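Mgp-operon protein 3 (Mycoplasma pneumoniae, PDB 6RJ1) probably acts as a surface adhesin in attachment to host cells, possibly by recognising sugars. Local coordinates at residues Val170-Thr174 with Pro873-Gly877; Gln187-Phe192 with Lys207-Asn212; Thr582-Ser587 with Ala616-Ser622; Pro831-Thr837 with Leu909-Ala915. One frame throughout, in Å; residues are numbered along the deposited sequence.

Interaction 1: Val170-Thr174 with Pro873-Gly877; sequences VTPYT and PTYDG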
loop_
_atom_site.group_PDB
_atom_site.type_symbol
_atom_site.label_atom_id
_atom_site.label_comp_id
_atom_site.label_asym_id
_atom_site.label_seq_id
_atom_site.Cartn_x
_atom_site.Cartn_y
_atom_site.Cartn_z
ATOM N N VAL A 170 -6.452 -3.532 7.578
ATOM C CA VAL A 170 -5.818 -3.182 8.843
ATOM C C VAL A 170 -6.319 -1.780 9.186
ATOM O O VAL A 170 -6.186 -0.857 8.378
ATOM C CB VAL A 170 -4.269 -3.263 8.779
ATOM C CG1 VAL A 170 -3.641 -2.806 10.094
ATOM C CG2 VAL A 170 -3.791 -4.667 8.416
ATOM N N THR A 171 -6.936 -1.629 10.356
ATOM C CA THR A 171 -7.468 -0.334 10.773
ATOM C C THR A 171 -6.458 0.362 11.688
ATOM O O THR A 171 -5.585 -0.317 12.242
ATOM C CB THR A 171 -8.840 -0.510 11.464
ATOM O OG1 THR A 171 -8.660 -1.067 12.770
ATOM C CG2 THR A 171 -9.821 -1.326 10.631
ATOM N N PRO A 172 -6.581 1.686 11.937
ATOM C CA PRO A 172 -5.657 2.335 12.882
ATOM C C PRO A 172 -5.739 1.792 14.321
ATOM O O PRO A 172 -4.894 2.145 15.148
ATOM C CB PRO A 172 -6.077 3.806 12.816
ATOM C CG PRO A 172 -7.477 3.785 12.348
ATOM C CD PRO A 172 -7.549 2.657 11.387
ATOM N N TYR A 173 -6.743 0.936 14.615
ATOM C CA TYR A 173 -6.956 0.343 15.940
ATOM C C TYR A 173 -6.551 -1.131 16.019
ATOM O O TYR A 173 -6.763 -1.766 17.055
ATOM C CB TYR A 173 -8.407 0.555 16.419
ATOM C CG TYR A 173 -8.841 1.995 16.321
ATOM C CD1 TYR A 173 -8.295 2.968 17.156
ATOM C CD2 TYR A 173 -9.761 2.400 15.364
ATOM C CE1 TYR A 173 -8.663 4.305 17.046
ATOM C CE2 TYR A 173 -10.143 3.735 15.249
ATOM C CZ TYR A 173 -9.588 4.684 16.090
ATOM O OH TYR A 173 -9.940 6.001 15.962
ATOM N N THR A 174 -5.952 -1.666 14.932
ATOM C CA THR A 174 -5.488 -3.050 14.872
ATOM C C THR A 174 -4.242 -3.165 15.758
ATOM O O THR A 174 -3.230 -2.524 15.452
ATOM C CB THR A 174 -5.229 -3.489 13.411
ATOM O OG1 THR A 174 -6.420 -3.323 12.637
ATOM C CG2 THR A 174 -4.732 -4.932 13.306
ATOM N N PRO A 873 -11.396 8.537 12.665
ATOM C CA PRO A 873 -12.721 7.891 12.831
ATOM C C PRO A 873 -13.479 8.464 14.025
ATOM O O PRO A 873 -12.850 9.026 14.915
ATOM C CB PRO A 873 -12.379 6.414 13.064
ATOM C CG PRO A 873 -10.947 6.261 12.630
ATOM C CD PRO A 873 -10.304 7.571 12.912
ATOM N N THR A 874 -14.818 8.356 14.035
ATOM C CA THR A 874 -15.641 8.907 15.130
ATOM C C THR A 874 -15.507 8.118 16.438
ATOM O O THR A 874 -15.529 8.717 17.513
ATOM C CB THR A 874 -17.109 9.076 14.714
ATOM O OG1 THR A 874 -17.650 7.815 14.312
ATOM C CG2 THR A 874 -17.294 10.124 13.622
ATOM N N TYR A 875 -15.368 6.782 16.340
ATOM C CA TYR A 875 -15.221 5.882 17.484
ATOM C C TYR A 875 -14.067 4.911 17.278
ATOM O O TYR A 875 -13.784 4.521 16.139
ATOM C CB TYR A 875 -16.529 5.120 17.759
ATOM C CG TYR A 875 -17.660 6.007 18.222
ATOM C CD1 TYR A 875 -18.483 6.658 17.309
ATOM C CD2 TYR A 875 -17.919 6.188 19.576
ATOM C CE1 TYR A 875 -19.512 7.499 17.731
ATOM C CE2 TYR A 875 -18.959 7.011 20.012
ATOM C CZ TYR A 875 -19.753 7.668 19.086
ATOM O OH TYR A 875 -20.776 8.487 19.513
ATOM N N ASP A 876 -13.393 4.525 18.384
ATOM C CA ASP A 876 -12.267 3.583 18.353
ATOM C C ASP A 876 -12.749 2.111 18.303
ATOM O O ASP A 876 -13.960 1.860 18.235
ATOM C CB ASP A 876 -11.305 3.844 19.533
ATOM C CG ASP A 876 -11.872 3.670 20.936
ATOM O OD1 ASP A 876 -12.880 2.944 21.089
ATOM O OD2 ASP A 876 -11.290 4.235 21.885
ATOM N N GLY A 877 -11.801 1.169 18.368
ATOM C CA GLY A 877 -12.066 -0.268 18.362
ATOM C C GLY A 877 -12.903 -0.738 19.538
ATOM O O GLY A 877 -13.659 -1.707 19.417
#
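The phenol ring of Tyr173 is covered on one face by the backbone of Asp876 and Gly877, while Pro172 of its own loop lies over the opposite face. Asp876 CA sits above the middle of the ring, 3.7 Å from the centroid of Tyr173 and 14° off the ring normal, a CH-pi contact. Gly877 N lies over the same face but nearer the rim, 3.7 Å from Tyr173 CG. On the other side Pro172 CG is 3.9 Å above the Tyr173 plane, also displaced toward the rim. At the far end Pro873 approaches obliquely from the opposite direction: Tyr173 OH is 3.4 Å from Pro873 CD, and Tyr173 CE2 is 3.7 Å from Pro873 CG. With chi1 of -51°, CG of Tyr173 stands beside the backbone N, which sends the ring out of the type I turn Thr171-Thr174 and across to the 873-877 loop. The Asp876 carboxylate leads away, and its OD1 accepts a hydrogen bond from Gln880 N.

The turn is held by Thr174 N to Thr171 O (3.0 Å) and by Thr171 N to Thr174 OG1 (2.9 Å); Glu240 binds both threonine hydroxyls. The loop after strand 165-167 is thereby joined to the one after strand 862-868. The threonine hydroxyls and Asp876 OD1 are bonded within the turn or to other residues, and no polar group hydrogen-bonds between the segments; the junction rests mainly on van der Waals and CH-pi contact around the Tyr173 ring, with a looser proline-proline contact beside it.

Interaction 2: Gln187-Phe192 with Lys207-Asn212; sequences QDTVHF and KGLKNN
A short helix, 187-192, packs against an irregular loop whose end is a type II beta turn, Leu209-Asn212; Gln187 and His191, one helical turn apart, meet Leu209 and Asn212, the two ends of that turn. The turn is closed by Asn212 N to Leu209 O (3.0 Å), and both of these residues point their CB atoms toward the helix. Leu209 parts its two methyls: CD1 lies 3.7 Å from His191 ND1, an off-centre CH-pi approach to the imidazole, whereas CD2 lies 3.7 Å from Gln187 OE1. Val190 CG1 covers one face of the His191 ring over its centre. The imidazole is further steadied by a weak bond from its ND1 back to Gln187 O, with an N-H...O angle of 134°.

Gln187 departs with chi1 of 67° and then runs extended, which carries its amide alongside Leu209 to Asn212. The two amides come from opposite directions with planes 74° apart, and Gln187 NE2 is 3.1 Å from Asn212 OD1. Both amides also have partners outside the segments: Gln187 NE2 donates to Gly214 O, while Asn212 OD1 accepts from Gly214 N and its ND2 donates to Gln635 O. At the more open end Lys207 CG, set beside its backbone N, comes 4.1 Å from Phe192 CZ; the bend at chi2 redirects the rest of the chain, and the ammonium is at most weakly attracted to that ring.

Helix 200-203 flanks the pair, its Trp200 touching both Gln187 and Leu209 and bonding through NE1 to Asn212 O, and Lys216, just short of strand 220-222, forms a salt bridge with Asp188.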
loop_
_atom_site.group_PDB
_atom_site.type_symbol
_atom_site.label_atom_id
_atom_site.label_comp_id
_atom_site.label_asym_id
_atom_site.label_seq_id
_atom_site.Cartn_x
_atom_site.Cartn_y
_atom_site.Cartn_z
ATOM N N GLN A 187 10.526 -26.354 7.992
ATOM C CA GLN A 187 10.786 -26.985 6.697
ATOM C C GLN A 187 11.322 -28.434 6.793
ATOM O O GLN A 187 11.051 -29.193 5.869
ATOM C CB GLN A 187 11.646 -26.109 5.766
ATOM C CG GLN A 187 13.083 -25.856 6.168
ATOM C CD GLN A 187 13.853 -25.156 5.067
ATOM O OE1 GLN A 187 13.420 -25.047 3.903
ATOM N NE2 GLN A 187 15.027 -24.659 5.410
ATOM N N ASP A 188 11.970 -28.854 7.915
ATOM C CA ASP A 188 12.442 -30.255 8.055
ATOM C C ASP A 188 11.286 -31.248 8.166
ATOM O O ASP A 188 11.397 -32.359 7.660
ATOM C CB ASP A 188 13.456 -30.439 9.207
ATOM C CG ASP A 188 12.984 -30.114 10.623
ATOM O OD1 ASP A 188 11.934 -29.441 10.768
ATOM O OD2 ASP A 188 13.679 -30.510 11.584
ATOM N N THR A 189 10.168 -30.828 8.794
ATOM C CA THR A 189 8.939 -31.620 8.947
ATOM C C THR A 189 8.252 -31.743 7.579
ATOM O O THR A 189 7.759 -32.813 7.239
ATOM C CB THR A 189 8.021 -30.982 10.016
ATOM O OG1 THR A 189 8.728 -30.889 11.253
ATOM C CG2 THR A 189 6.726 -31.757 10.232
ATOM N N VAL A 190 8.236 -30.651 6.796
ATOM C CA VAL A 190 7.630 -30.615 5.463
ATOM C C VAL A 190 8.242 -31.667 4.520
ATOM O O VAL A 190 7.500 -32.411 3.874
ATOM C CB VAL A 190 7.663 -29.182 4.853
ATOM C CG1 VAL A 190 7.332 -29.184 3.361
ATOM C CG2 VAL A 190 6.732 -28.241 5.608
ATOM N N HIS A 191 9.578 -31.749 4.475
ATOM C CA HIS A 191 10.281 -32.629 3.549
ATOM C C HIS A 191 10.629 -34.002 4.075
ATOM O O HIS A 191 10.827 -34.910 3.268
ATOM C CB HIS A 191 11.538 -31.936 3.019
ATOM C CG HIS A 191 11.229 -30.688 2.248
ATOM N ND1 HIS A 191 11.477 -29.437 2.779
ATOM C CD2 HIS A 191 10.661 -30.545 1.027
ATOM C CE1 HIS A 191 11.083 -28.577 1.858
ATOM N NE2 HIS A 191 10.587 -29.199 0.785
ATOM N N PHE A 192 10.708 -34.172 5.398
ATOM C CA PHE A 192 11.070 -35.461 5.983
ATOM C C PHE A 192 9.945 -36.142 6.764
ATOM O O PHE A 192 10.043 -37.339 7.039
ATOM C CB PHE A 192 12.338 -35.323 6.841
ATOM C CG PHE A 192 13.553 -34.933 6.032
ATOM C CD1 PHE A 192 14.305 -35.898 5.366
ATOM C CD2 PHE A 192 13.935 -33.600 5.916
ATOM C CE1 PHE A 192 15.414 -35.534 4.597
ATOM C CE2 PHE A 192 15.044 -33.238 5.146
ATOM C CZ PHE A 192 15.782 -34.205 4.500
ATOM N N LYS A 207 17.340 -33.277 -1.760
ATOM C CA LYS A 207 16.006 -32.686 -1.608
ATOM C C LYS A 207 15.979 -31.225 -2.097
ATOM O O LYS A 207 14.947 -30.556 -1.983
ATOM C CB LYS A 207 15.508 -32.793 -0.147
ATOM C CG LYS A 207 15.342 -34.221 0.377
ATOM C CD LYS A 207 13.997 -34.830 0.033
ATOM C CE LYS A 207 13.865 -36.226 0.582
ATOM N NZ LYS A 207 12.478 -36.723 0.431
ATOM N N GLY A 208 17.099 -30.767 -2.665
ATOM C CA GLY A 208 17.247 -29.413 -3.187
ATOM C C GLY A 208 17.493 -28.389 -2.107
ATOM O O GLY A 208 17.163 -27.212 -2.274
ATOM N N LEU A 209 18.088 -28.853 -0.989
ATOM C CA LEU A 209 18.399 -28.080 0.208
ATOM C C LEU A 209 19.863 -28.275 0.632
ATOM O O LEU A 209 20.163 -28.233 1.828
ATOM C CB LEU A 209 17.442 -28.499 1.350
ATOM C CG LEU A 209 15.970 -28.150 1.175
ATOM C CD1 LEU A 209 15.099 -29.063 1.983
ATOM C CD2 LEU A 209 15.698 -26.697 1.516
ATOM N N LYS A 210 20.773 -28.481 -0.344
ATOM C CA LYS A 210 22.213 -28.653 -0.110
ATOM C C LYS A 210 22.739 -27.498 0.736
ATOM O O LYS A 210 22.448 -26.334 0.450
ATOM C CB LYS A 210 22.984 -28.725 -1.442
ATOM C CG LYS A 210 24.400 -29.263 -1.310
ATOM C CD LYS A 210 25.101 -29.379 -2.656
ATOM C CE LYS A 210 26.144 -28.322 -2.864
ATOM N NZ LYS A 210 26.962 -28.601 -4.075
ATOM N N ASN A 211 23.448 -27.842 1.822
ATOM C CA ASN A 211 24.085 -26.940 2.788
ATOM C C ASN A 211 23.114 -25.967 3.473
ATOM O O ASN A 211 23.573 -24.987 4.061
ATOM C CB ASN A 211 25.274 -26.195 2.159
ATOM C CG ASN A 211 26.323 -27.099 1.577
ATOM O OD1 ASN A 211 26.900 -27.946 2.267
ATOM N ND2 ASN A 211 26.586 -26.937 0.287
ATOM N N ASN A 212 21.791 -26.244 3.436
ATOM C CA ASN A 212 20.806 -25.384 4.096
ATOM C C ASN A 212 20.930 -25.605 5.599
ATOM O O ASN A 212 20.744 -26.734 6.062
ATOM C CB ASN A 212 19.388 -25.655 3.611
ATOM C CG ASN A 212 18.387 -24.609 4.033
ATOM O OD1 ASN A 212 18.087 -24.430 5.218
ATOM N ND2 ASN A 212 17.832 -23.904 3.068
#

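Interaction 3: Thr582-Ser587 with Ala616-Ser622; sequences TAGLDS and AYVTPVS
Ser622 OG has two partners: it donates to Asp586 OD1 at 2.8 Å, approaching from above the carboxylate plane, and it accepts from Asn597 ND2. Asp586 OD2 accepts from Ser622 N through its syn lone pair, at 2.9 Å with an N-H...O angle of 150°. Both carboxylate oxygens thus bond the same residue, which should limit rotation of the group. Asp586 reaches it with chi1 of 63°, CG lying between its backbone N and carbonyl carbon.

One residue earlier, Leu585 N gives a straight bond to Thr619 O (2.8 Å, 173°). Leu585 and Asp586 are the central pair of a type I beta turn, Gly584-Ser587, whose first carbonyl, Gly584 O, receives both Ser587 N and Ser587 OG from the same face. This turn follows strand 575-577 and is clamped to the loop leaving strand 614-616; both lie in the MgpC adhesin region, which is related to beta-propeller families.

Away from the polar end the contact turns apolar. Leu585 CD1 is 3.9 Å from Ala616 CB, and its CG faces Val618 CB. Val618 CG1 lies 3.8 Å from Thr582 CG2, the two side chains crossing at about a right angle. Thr619 CG2 lies 3.9 Å from Gly584 CA, while its OG1 bonds Val621 O within its own loop. Asn606 also braces both loops, bonding Thr582 O through ND2 and Thr619 N through OD1.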
loop_
_atom_site.group_PDB
_atom_site.type_symbol
_atom_site.label_atom_id
_atom_site.label_comp_id
_atom_site.label_asym_id
_atom_site.label_seq_id
_atom_site.Cartn_x
_atom_site.Cartn_y
_atom_site.Cartn_z
ATOM N N THR A 582 15.475 -12.227 4.327
ATOM C CA THR A 582 16.573 -11.366 4.752
ATOM C C THR A 582 17.910 -11.951 4.301
ATOM O O THR A 582 18.137 -13.149 4.461
ATOM C CB THR A 582 16.488 -11.124 6.267
ATOM O OG1 THR A 582 15.199 -10.583 6.556
ATOM C CG2 THR A 582 17.574 -10.186 6.784
ATOM N N ALA A 583 18.778 -11.100 3.730
ATOM C CA ALA A 583 20.117 -11.455 3.266
ATOM C C ALA A 583 20.914 -12.066 4.413
ATOM O O ALA A 583 20.814 -11.595 5.545
ATOM C CB ALA A 583 20.824 -10.211 2.753
ATOM N N GLY A 584 21.681 -13.111 4.108
ATOM C CA GLY A 584 22.505 -13.827 5.079
ATOM C C GLY A 584 23.538 -12.969 5.786
ATOM O O GLY A 584 23.917 -11.906 5.283
ATOM N N LEU A 585 23.997 -13.425 6.967
ATOM C CA LEU A 585 25.000 -12.719 7.769
ATOM C C LEU A 585 26.341 -12.605 7.041
ATOM O O LEU A 585 27.070 -11.630 7.220
ATOM C CB LEU A 585 25.192 -13.404 9.130
ATOM C CG LEU A 585 24.077 -13.209 10.151
ATOM C CD1 LEU A 585 24.227 -14.177 11.305
ATOM C CD2 LEU A 585 24.039 -11.787 10.678
ATOM N N ASP A 586 26.629 -13.595 6.196
ATOM C CA ASP A 586 27.836 -13.746 5.388
ATOM C C ASP A 586 27.730 -13.099 3.992
ATOM O O ASP A 586 28.562 -13.391 3.129
ATOM C CB ASP A 586 28.163 -15.246 5.254
ATOM C CG ASP A 586 27.100 -16.048 4.519
ATOM O OD1 ASP A 586 25.894 -15.856 4.812
ATOM O OD2 ASP A 586 27.469 -16.866 3.662
ATOM N N SER A 587 26.728 -12.224 3.766
ATOM C CA SER A 587 26.569 -11.552 2.474
ATOM C C SER A 587 27.766 -10.663 2.183
ATOM O O SER A 587 28.363 -10.104 3.110
ATOM C CB SER A 587 25.315 -10.688 2.465
ATOM O OG SER A 587 24.140 -11.455 2.637
ATOM N N ALA A 616 21.021 -14.683 16.610
ATOM C CA ALA A 616 20.738 -13.932 15.387
ATOM C C ALA A 616 19.526 -14.597 14.745
ATOM O O ALA A 616 19.342 -15.818 14.880
ATOM C CB ALA A 616 21.925 -13.972 14.437
ATOM N N TYR A 617 18.677 -13.803 14.083
ATOM C CA TYR A 617 17.486 -14.350 13.437
ATOM C C TYR A 617 17.693 -14.593 11.927
ATOM O O TYR A 617 16.758 -14.972 11.233
ATOM C CB TYR A 617 16.251 -13.489 13.747
ATOM C CG TYR A 617 15.711 -13.724 15.142
ATOM C CD1 TYR A 617 14.883 -14.808 15.419
ATOM C CD2 TYR A 617 16.029 -12.863 16.188
ATOM C CE1 TYR A 617 14.378 -15.026 16.699
ATOM C CE2 TYR A 617 15.534 -13.073 17.476
ATOM C CZ TYR A 617 14.705 -14.156 17.726
ATOM O OH TYR A 617 14.215 -14.377 18.993
ATOM N N VAL A 618 18.939 -14.435 11.449
ATOM C CA VAL A 618 19.346 -14.623 10.052
ATOM C C VAL A 618 20.365 -15.754 9.935
ATOM O O VAL A 618 21.098 -16.031 10.890
ATOM C CB VAL A 618 19.900 -13.343 9.376
ATOM C CG1 VAL A 618 19.438 -13.252 7.933
ATOM C CG2 VAL A 618 19.536 -12.076 10.136
ATOM N N THR A 619 20.443 -16.370 8.746
ATOM C CA THR A 619 21.358 -17.466 8.449
ATOM C C THR A 619 22.826 -17.027 8.451
ATOM O O THR A 619 23.153 -15.985 7.880
ATOM C CB THR A 619 20.958 -18.188 7.151
ATOM O OG1 THR A 619 21.856 -19.273 6.929
ATOM C CG2 THR A 619 20.934 -17.269 5.923
ATOM N N PRO A 620 23.728 -17.815 9.072
ATOM C CA PRO A 620 25.154 -17.444 9.053
ATOM C C PRO A 620 25.851 -17.845 7.748
ATOM O O PRO A 620 26.963 -17.394 7.501
ATOM C CB PRO A 620 25.733 -18.155 10.281
ATOM C CG PRO A 620 24.607 -19.037 10.825
ATOM C CD PRO A 620 23.522 -19.078 9.805
ATOM N N VAL A 621 25.206 -18.694 6.919
ATOM C CA VAL A 621 25.708 -19.129 5.607
ATOM C C VAL A 621 24.630 -18.957 4.520
ATOM O O VAL A 621 23.462 -19.289 4.736
ATOM C CB VAL A 621 26.367 -20.534 5.568
ATOM C CG1 VAL A 621 27.724 -20.532 6.268
ATOM C CG2 VAL A 621 25.458 -21.599 6.146
ATOM N N SER A 622 25.031 -18.400 3.370
ATOM C CA SER A 622 24.172 -18.131 2.214
ATOM C C SER A 622 25.003 -18.048 0.926
ATOM O O SER A 622 26.231 -17.977 0.981
ATOM C CB SER A 622 23.388 -16.833 2.419
ATOM O OG SER A 622 24.252 -15.713 2.554
#

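Interaction 4: Pro831-Thr837 with Leu909-Ala915; sequences PISFSYT and LSQAPAA
From CB outward, Ile832 packs along the backbone of the 909-912 bend. Its CB lies 3.9 Å from Ala912 CA. The CG2 branch, set beside the backbone N, points at the peptides of the bend, 3.6 Å from Leu909 O and close to the carbonyl carbon of Gln911. CG1 takes the other direction, between the backbone N and carbonyl carbon with chi1 of 56°, and carries CD1 to the start of the bend, where it comes 4.0 Å from Leu909 CB; the two side chains cross obliquely.

Ala912 returns the approach with its single methyl, which rests near Ile832 CA and is 3.5 Å from Phe834 O. Pro913 CD then covers Ile832 O, a carbonyl that is also bonded by Asn813 ND2; the same amide nitrogen binds Pro913 O, so Asn813 ties the two segments together from strand 808-815.

Here the segments enter strands of two different antiparallel sheets. Strand 834-838 pairs with 808-815, and strand 914-920 with 888-896, and the contact forms a seam between the two sheets. The strands are joined across this seam through side chains. Ser835 points its CB at the partner segment, and its OG lies against the methyl of Ala914, 3.4 Å from CB. Two residues on, Thr837 OG1 donates to Ala915 O at 3.1 Å, lying in the carbonyl plane with a C=O...O angle of 147°. Its chi1 of -47° sets OG1 beside the backbone N, where it also skirts Ala914 CB. Arg811 bonds Ala914 O and packs on Pro913 and Ala915.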
loop_
_atom_site.group_PDB
_atom_site.type_symbol
_atom_site.label_atom_id
_atom_site.label_comp_id
_atom_site.label_asym_id
_atom_site.label_seq_id
_atom_site.Cartn_x
_atom_site.Cartn_y
_atom_site.Cartn_z
ATOM N N PRO A 831 21.503 3.034 -3.833
ATOM C CA PRO A 831 20.871 3.742 -4.957
ATOM C C PRO A 831 20.641 5.203 -4.626
ATOM O O PRO A 831 20.164 5.528 -3.533
ATOM C CB PRO A 831 19.557 2.982 -5.177
ATOM C CG PRO A 831 19.289 2.296 -3.890
ATOM C CD PRO A 831 20.632 1.955 -3.329
ATOM N N ILE A 832 21.052 6.081 -5.549
ATOM C CA ILE A 832 20.915 7.523 -5.368
ATOM C C ILE A 832 19.482 8.006 -5.738
ATOM O O ILE A 832 19.163 9.173 -5.508
ATOM C CB ILE A 832 22.056 8.329 -6.051
ATOM C CG1 ILE A 832 22.195 8.017 -7.563
ATOM C CG2 ILE A 832 23.387 8.125 -5.294
ATOM C CD1 ILE A 832 23.104 9.024 -8.366
ATOM N N SER A 833 18.612 7.081 -6.238
ATOM C CA SER A 833 17.215 7.321 -6.620
ATOM C C SER A 833 16.271 7.282 -5.409
ATOM O O SER A 833 15.145 7.773 -5.485
ATOM C CB SER A 833 16.763 6.293 -7.653
ATOM O OG SER A 833 16.759 4.981 -7.113
ATOM N N PHE A 834 16.723 6.666 -4.306
ATOM C CA PHE A 834 15.949 6.540 -3.072
ATOM C C PHE A 834 16.717 7.109 -1.882
ATOM O O PHE A 834 17.917 6.858 -1.735
ATOM C CB PHE A 834 15.593 5.066 -2.815
ATOM C CG PHE A 834 14.780 4.791 -1.572
ATOM C CD1 PHE A 834 15.401 4.541 -0.353
ATOM C CD2 PHE A 834 13.394 4.739 -1.625
ATOM C CE1 PHE A 834 14.649 4.280 0.795
ATOM C CE2 PHE A 834 12.647 4.455 -0.481
ATOM C CZ PHE A 834 13.278 4.222 0.718
ATOM N N SER A 835 15.996 7.837 -1.014
ATOM C CA SER A 835 16.514 8.425 0.220
ATOM C C SER A 835 15.423 8.437 1.300
ATOM O O SER A 835 14.283 8.819 1.024
ATOM C CB SER A 835 17.041 9.834 -0.026
ATOM O OG SER A 835 16.553 10.758 0.935
ATOM N N TYR A 836 15.778 8.022 2.523
ATOM C CA TYR A 836 14.878 8.039 3.670
ATOM C C TYR A 836 15.561 8.810 4.796
ATOM O O TYR A 836 16.671 8.455 5.207
ATOM C CB TYR A 836 14.468 6.615 4.091
ATOM C CG TYR A 836 13.834 6.538 5.465
ATOM C CD1 TYR A 836 12.485 6.832 5.650
ATOM C CD2 TYR A 836 14.588 6.198 6.586
ATOM C CE1 TYR A 836 11.901 6.776 6.915
ATOM C CE2 TYR A 836 14.020 6.162 7.856
ATOM C CZ TYR A 836 12.674 6.439 8.015
ATOM O OH TYR A 836 12.124 6.397 9.271
ATOM N N THR A 837 14.922 9.891 5.264
ATOM C CA THR A 837 15.447 10.706 6.357
ATOM C C THR A 837 14.451 10.631 7.515
ATOM O O THR A 837 13.292 11.020 7.338
ATOM C CB THR A 837 15.728 12.136 5.892
ATOM O OG1 THR A 837 16.437 12.090 4.654
ATOM C CG2 THR A 837 16.514 12.945 6.922
ATOM N N LEU A 909 26.971 11.241 -8.766
ATOM C CA LEU A 909 26.708 11.590 -7.377
ATOM C C LEU A 909 26.940 10.373 -6.495
ATOM O O LEU A 909 26.442 9.290 -6.804
ATOM C CB LEU A 909 25.288 12.158 -7.211
ATOM C CG LEU A 909 25.132 13.359 -6.271
ATOM C CD1 LEU A 909 25.839 14.603 -6.813
ATOM C CD2 LEU A 909 23.678 13.683 -6.064
ATOM N N SER A 910 27.742 10.540 -5.430
ATOM C CA SER A 910 28.093 9.472 -4.486
ATOM C C SER A 910 26.997 9.240 -3.453
ATOM O O SER A 910 26.721 8.090 -3.107
ATOM C CB SER A 910 29.424 9.768 -3.799
ATOM O OG SER A 910 29.414 11.031 -3.153
ATOM N N GLN A 911 26.374 10.329 -2.969
ATOM C CA GLN A 911 25.291 10.299 -1.982
ATOM C C GLN A 911 23.943 10.605 -2.636
ATOM O O GLN A 911 23.881 11.396 -3.579
ATOM C CB GLN A 911 25.575 11.308 -0.856
ATOM C CG GLN A 911 25.853 10.661 0.495
ATOM C CD GLN A 911 24.595 10.519 1.316
ATOM O OE1 GLN A 911 24.259 11.385 2.134
ATOM N NE2 GLN A 911 23.868 9.423 1.117
ATOM N N ALA A 912 22.867 9.988 -2.129
ATOM C CA ALA A 912 21.508 10.201 -2.628
ATOM C C ALA A 912 20.976 11.547 -2.134
ATOM O O ALA A 912 21.011 11.761 -0.918
ATOM C CB ALA A 912 20.594 9.087 -2.144
ATOM N N PRO A 913 20.485 12.466 -3.017
ATOM C CA PRO A 913 19.926 13.739 -2.513
ATOM C C PRO A 913 18.718 13.450 -1.621
ATOM O O PRO A 913 17.838 12.667 -1.994
ATOM C CB PRO A 913 19.538 14.504 -3.785
ATOM C CG PRO A 913 20.209 13.800 -4.896
ATOM C CD PRO A 913 20.361 12.376 -4.484
ATOM N N ALA A 914 18.739 14.003 -0.402
ATOM C CA ALA A 914 17.718 13.753 0.610
ATOM C C ALA A 914 16.707 14.885 0.809
ATOM O O ALA A 914 16.842 15.965 0.236
ATOM C CB ALA A 914 18.386 13.397 1.931
ATOM N N ALA A 915 15.677 14.602 1.613
ATOM C CA ALA A 915 14.609 15.518 1.987
ATOM C C ALA A 915 14.622 15.727 3.507
ATOM O O ALA A 915 15.265 14.970 4.231
ATOM C CB ALA A 915 13.268 14.959 1.542
#

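Interactions 2 and 3 are mostly buried, although interaction 2 lies farthest from the chain's centre; interactions 1 and 4 are partly buried. Interactions 2 and 3 are neighbours, their centres about 17 Å apart and their nearest atoms about 4 Å, with Pro213, just past interaction 2, touching Thr619 of interaction 3. Interactions 1 and 4 are about 35 Å apart between centres, yet their segments alternate along the sequence: interaction 1 ties a late loop to an early one, whereas interaction 4 joins two late antiparallel sheets. Chemically, interaction 3 relies on direct hydrogen bonds, interaction 1 on an aromatic face, interaction 2 on mixed packing with polar ends served by third parties, and interaction 4 on aliphatic packing with one hydroxyl bond.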